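Local coordinates for recombination protein RecR (PDB 1VDD), which probably acts with RecF and RecO in recombinational DNA repair, as a DNA-binding, zinc-containing protein whose subunits assemble into a ring, at residues F33-P36 with R37-E41; E41-A44 with S45-E49. All blocks are in the same frame, centred on the assembly; numbering follows the deposited sequence.

Interaction 1 of 2, residues F33-P36 with R37-E41; sequences FEQP and REDIE
Pro36 and Asp39 meet where the loop after helix 22-32 turns into helix 37-53, within the helix-hairpin-helix region of RecR. The backbone joins them first: Asp39 N donates to Pro36 O at 2.7 Å, the donor tilted somewhat from the carbonyl plane. Proline suits this entry to a helix, since it has no amide hydrogen to leave without a partner and its ring restricts the backbone. Just before it, the backbone oxygen of Gln35 accepts a hydrogen bond from Lys51 of the second subunit.

The charged groups come next. Arg37 and Glu41, one helical turn apart, form a salt bridge in which Arg37 NH1 lies 2.9 Å from Glu41 OE1. The carboxylate sits at the edge of the guanidinium, nearly in its plane, and OE1 is approached on its anti side. A bend at chi3 (-69°) turns the arginine's head along the helix toward this partner. Asp39 has its main charge partner elsewhere: OD2 pairs with Arg16 of the second subunit, while OD1 pairs with Arg42 of its own chain. An asparagine at this position would probably leave Arg16 of the second subunit without this carboxylate and Arg42 with one acidic partner fewer, weakening the tie between subunits.

The remaining contacts are van der Waals. The Asp39 carboxylate passes obliquely by the Pro36 ring, with OD2 4.1 Å from Pro36 CG. Its plane is turned only 28° from that of the Gln35 side-chain amide. On the exposed side, Glu38 folds back through its bent chi2 (71°), bringing OE1 to 3.4 Å from Pro36 CB. Ile40, buried as befits a branched apolar residue, reaches back to the aliphatic base of Gln35, its CD1 3.9 Å from Gln35 CB.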
loop_
_atom_site.group_PDB
_atom_site.type_symbol
_atom_site.label_atom_id
_atom_site.label_comp_id
_atom_site.label_asym_id
_atom_site.label_seq_id
_atom_site.Cartn_x
_atom_site.Cartn_y
_atom_site.Cartn_z
ATOM N N PHE A 33 -3.039 27.845 6.679
ATOM C CA PHE A 33 -3.733 28.748 7.584
ATOM C C PHE A 33 -2.874 29.023 8.815
ATOM O O PHE A 33 -2.794 30.145 9.292
ATOM C CB PHE A 33 -5.055 28.086 8.000
ATOM C CG PHE A 33 -5.858 28.875 8.996
ATOM C CD1 PHE A 33 -6.839 29.759 8.573
ATOM C CD2 PHE A 33 -5.644 28.715 10.364
ATOM C CE1 PHE A 33 -7.606 30.473 9.501
ATOM C CE2 PHE A 33 -6.402 29.424 11.297
ATOM C CZ PHE A 33 -7.385 30.302 10.864
ATOM N N GLU A 34 -2.244 27.970 9.321
ATOM C CA GLU A 34 -1.388 28.040 10.499
ATOM C C GLU A 34 -0.054 28.691 10.192
ATOM O O GLU A 34 0.717 28.965 11.107
ATOM C CB GLU A 34 -1.125 26.626 11.041
ATOM C CG GLU A 34 -1.810 26.283 12.365
ATOM C CD GLU A 34 -1.802 24.784 12.664
ATOM O OE1 GLU A 34 -2.388 24.016 11.871
ATOM O OE2 GLU A 34 -1.212 24.370 13.688
ATOM N N GLN A 35 0.230 28.932 8.915
ATOM C CA GLN A 35 1.511 29.521 8.547
ATOM C C GLN A 35 1.547 31.045 8.541
ATOM O O GLN A 35 0.544 31.709 8.300
ATOM C CB GLN A 35 1.951 29.008 7.176
ATOM C CG GLN A 35 2.063 27.491 7.077
ATOM C CD GLN A 35 3.035 26.903 8.086
ATOM O OE1 GLN A 35 4.218 27.259 8.121
ATOM N NE2 GLN A 35 2.535 25.996 8.914
ATOM N N PRO A 36 2.724 31.617 8.822
ATOM C CA PRO A 36 2.906 33.066 8.845
ATOM C C PRO A 36 2.899 33.671 7.450
ATOM O O PRO A 36 3.567 33.173 6.544
ATOM C CB PRO A 36 4.247 33.238 9.560
ATOM C CG PRO A 36 4.968 31.963 9.271
ATOM C CD PRO A 36 3.894 30.932 9.400
ATOM N N ARG A 37 2.141 34.754 7.303
ATOM C CA ARG A 37 1.994 35.464 6.039
ATOM C C ARG A 37 3.242 35.541 5.168
ATOM O O ARG A 37 3.138 35.572 3.940
ATOM C CB ARG A 37 1.461 36.872 6.307
ATOM C CG ARG A 37 1.915 37.931 5.318
ATOM C CD ARG A 37 1.138 39.224 5.512
ATOM N NE ARG A 37 -0.260 39.059 5.117
ATOM C CZ ARG A 37 -0.664 38.842 3.867
ATOM N NH1 ARG A 37 0.225 38.771 2.885
ATOM N NH2 ARG A 37 -1.956 38.685 3.597
ATOM N N GLU A 38 4.420 35.569 5.786
ATOM C CA GLU A 38 5.655 35.664 5.010
ATOM C C GLU A 38 5.812 34.471 4.087
ATOM O O GLU A 38 6.309 34.598 2.967
ATOM C CB GLU A 38 6.875 35.763 5.929
ATOM C CG GLU A 38 6.898 37.003 6.801
ATOM C CD GLU A 38 5.843 36.964 7.897
ATOM O OE1 GLU A 38 5.963 36.104 8.800
ATOM O OE2 GLU A 38 4.896 37.785 7.856
ATOM N N ASP A 39 5.374 33.311 4.562
ATOM C CA ASP A 39 5.466 32.081 3.788
ATOM C C ASP A 39 4.463 32.023 2.639
ATOM O O ASP A 39 4.830 31.794 1.486
ATOM C CB ASP A 39 5.294 30.897 4.724
ATOM C CG ASP A 39 6.462 30.752 5.673
ATOM O OD1 ASP A 39 7.250 31.717 5.784
ATOM O OD2 ASP A 39 6.594 29.686 6.307
ATOM N N ILE A 40 3.197 32.245 2.949
ATOM C CA ILE A 40 2.169 32.237 1.917
ATOM C C ILE A 40 2.657 33.114 0.762
ATOM O O ILE A 40 2.629 32.698 -0.389
ATOM C CB ILE A 40 0.843 32.778 2.488
ATOM C CG1 ILE A 40 0.599 32.142 3.860
ATOM C CG2 ILE A 40 -0.305 32.477 1.555
ATOM C CD1 ILE A 40 0.632 30.613 3.874
ATOM N N GLU A 41 3.127 34.318 1.075
ATOM C CA GLU A 41 3.629 35.213 0.038
ATOM C C GLU A 41 4.787 34.547 -0.691
ATOM O O GLU A 41 4.787 34.467 -1.926
ATOM C CB GLU A 41 4.142 36.538 0.616
ATOM C CG GLU A 41 3.146 37.338 1.453
ATOM C CD GLU A 41 3.720 38.682 1.928
ATOM O OE1 GLU A 41 3.092 39.331 2.793
ATOM O OE2 GLU A 41 4.796 39.097 1.429
#

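Interaction 2 of 2, residues E41-A44 with S45-E49; sequences ERLA and SALLE
Glu41-Ala44 and Ser45-Glu49 are consecutive turns of the alpha-helix 37-53 in the helix-hairpin-helix region, joined by four i to i+4 backbone hydrogen bonds. Ser45 N meets Glu41 O at 2.6 Å with an almost straight N-H...O angle of 179°. Leu47 N to Leu43 O and Leu48 N to Ala44 O follow the same pattern, whereas Ala46 N comes to Arg42 O from above the carbonyl plane.

Among the side chains, Leu43 and Leu47 lie next to each other and point the same way, Leu43 CD2 being 4.0 Å from Leu47 CD1. With CG anti to the backbone N (chi1 -152°), Leu43 sends its branched end along the helix toward Leu47. Both leucines also pack across the subunit interface, each against the other's counterpart in the second subunit. Ala44, small enough to let a neighbouring helix come close, packs there on Leu48 of that subunit, and Leu48 on its Ala44.

Arg42 starts off away from the following turn, and its NE forms a salt bridge with Glu13 of the second subunit. Its backbone oxygen has a second donor in Ser45, a residue whose short hydroxyl can bond back to its own helix. At chi1 76°, OG stands between the backbone N and carbonyl carbon and reaches Arg42 O at 3.1 Å, from the same face of the carbonyl plane as Ala46 N.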
loop_
_atom_site.group_PDB
_atom_site.type_symbol
_atom_site.label_atom_id
_atom_site.label_comp_id
_atom_site.label_asym_id
_atom_site.label_seq_id
_atom_site.Cartn_x
_atom_site.Cartn_y
_atom_site.Cartn_z
ATOM N N GLU A 41 3.127 34.318 1.075
ATOM C CA GLU A 41 3.629 35.213 0.038
ATOM C C GLU A 41 4.787 34.547 -0.691
ATOM O O GLU A 41 4.787 34.467 -1.926
ATOM C CB GLU A 41 4.142 36.538 0.616
ATOM C CG GLU A 41 3.146 37.338 1.453
ATOM C CD GLU A 41 3.720 38.682 1.928
ATOM O OE1 GLU A 41 3.092 39.331 2.793
ATOM O OE2 GLU A 41 4.796 39.097 1.429
ATOM N N ARG A 42 5.768 34.056 0.066
ATOM C CA ARG A 42 6.924 33.440 -0.572
ATOM C C ARG A 42 6.545 32.237 -1.428
ATOM O O ARG A 42 7.212 31.960 -2.433
ATOM C CB ARG A 42 8.004 33.070 0.455
ATOM C CG ARG A 42 9.402 32.918 -0.179
ATOM C CD ARG A 42 10.528 32.841 0.851
ATOM N NE ARG A 42 10.237 31.849 1.879
ATOM C CZ ARG A 42 9.511 32.095 2.964
ATOM N NH1 ARG A 42 9.017 33.312 3.166
ATOM N NH2 ARG A 42 9.246 31.119 3.827
ATOM N N LEU A 43 5.483 31.528 -1.043
ATOM C CA LEU A 43 5.010 30.407 -1.845
ATOM C C LEU A 43 4.395 31.016 -3.122
ATOM O O LEU A 43 4.728 30.634 -4.242
ATOM C CB LEU A 43 3.929 29.618 -1.100
ATOM C CG LEU A 43 3.778 28.117 -1.412
ATOM C CD1 LEU A 43 2.391 27.647 -0.983
ATOM C CD2 LEU A 43 3.991 27.844 -2.902
ATOM N N ALA A 44 3.500 31.979 -2.945
ATOM C CA ALA A 44 2.859 32.616 -4.083
ATOM C C ALA A 44 3.894 33.177 -5.043
ATOM O O ALA A 44 3.878 32.876 -6.229
ATOM C CB ALA A 44 1.928 33.729 -3.613
ATOM N N SER A 45 4.808 33.979 -4.521
ATOM C CA SER A 45 5.830 34.576 -5.359
ATOM C C SER A 45 6.648 33.515 -6.082
ATOM O O SER A 45 6.852 33.619 -7.290
ATOM C CB SER A 45 6.760 35.468 -4.527
ATOM O OG SER A 45 7.677 34.698 -3.773
ATOM N N ALA A 46 7.119 32.506 -5.343
ATOM C CA ALA A 46 7.920 31.421 -5.924
ATOM C C ALA A 46 7.191 30.832 -7.116
ATOM O O ALA A 46 7.790 30.578 -8.145
ATOM C CB ALA A 46 8.182 30.345 -4.888
ATOM N N LEU A 47 5.891 30.619 -6.959
ATOM C CA LEU A 47 5.043 30.093 -8.029
ATOM C C LEU A 47 5.102 31.023 -9.222
ATOM O O LEU A 47 5.470 30.612 -10.315
ATOM C CB LEU A 47 3.582 30.000 -7.572
ATOM C CG LEU A 47 3.141 28.685 -6.940
ATOM C CD1 LEU A 47 1.862 28.892 -6.161
ATOM C CD2 LEU A 47 2.955 27.625 -8.041
ATOM N N LEU A 48 4.731 32.279 -8.993
ATOM C CA LEU A 48 4.717 33.292 -10.044
ATOM C C LEU A 48 6.095 33.537 -10.655
ATOM O O LEU A 48 6.239 33.509 -11.869
ATOM C CB LEU A 48 4.131 34.597 -9.503
ATOM C CG LEU A 48 2.683 34.496 -8.988
ATOM C CD1 LEU A 48 2.288 35.807 -8.326
ATOM C CD2 LEU A 48 1.725 34.167 -10.133
ATOM N N GLU A 49 7.108 33.775 -9.827
ATOM C CA GLU A 49 8.455 33.993 -10.347
ATOM C C GLU A 49 8.696 32.927 -11.416
ATOM O O GLU A 49 8.688 33.213 -12.613
ATOM C CB GLU A 49 9.522 33.809 -9.257
ATOM C CG GLU A 49 9.470 34.753 -8.060
ATOM C CD GLU A 49 10.551 34.431 -7.013
ATOM O OE1 GLU A 49 10.604 35.124 -5.972
ATOM O OE2 GLU A 49 11.347 33.488 -7.230
#

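Overall arrangement
Both contacts belong to helix 37-53 and share Glu41, their centres lying about 12 Å apart. Interaction 1 is a surface contact at the entry to the helix, where a loop carbonyl, a proline ring and charged side chains prevail; interaction 2 lies farther along, partly buried, where regular backbone bonding and small or branched apolar residues take over. Each also faces the second subunit, with chemistry to match: lysine and arginine approach the polar entry, whereas beyond it leucines and an alanine pack on leucines and an alanine from the same helix of the second subunit. Arg42, part of interaction 2, ties back to the entry turn through its side chain.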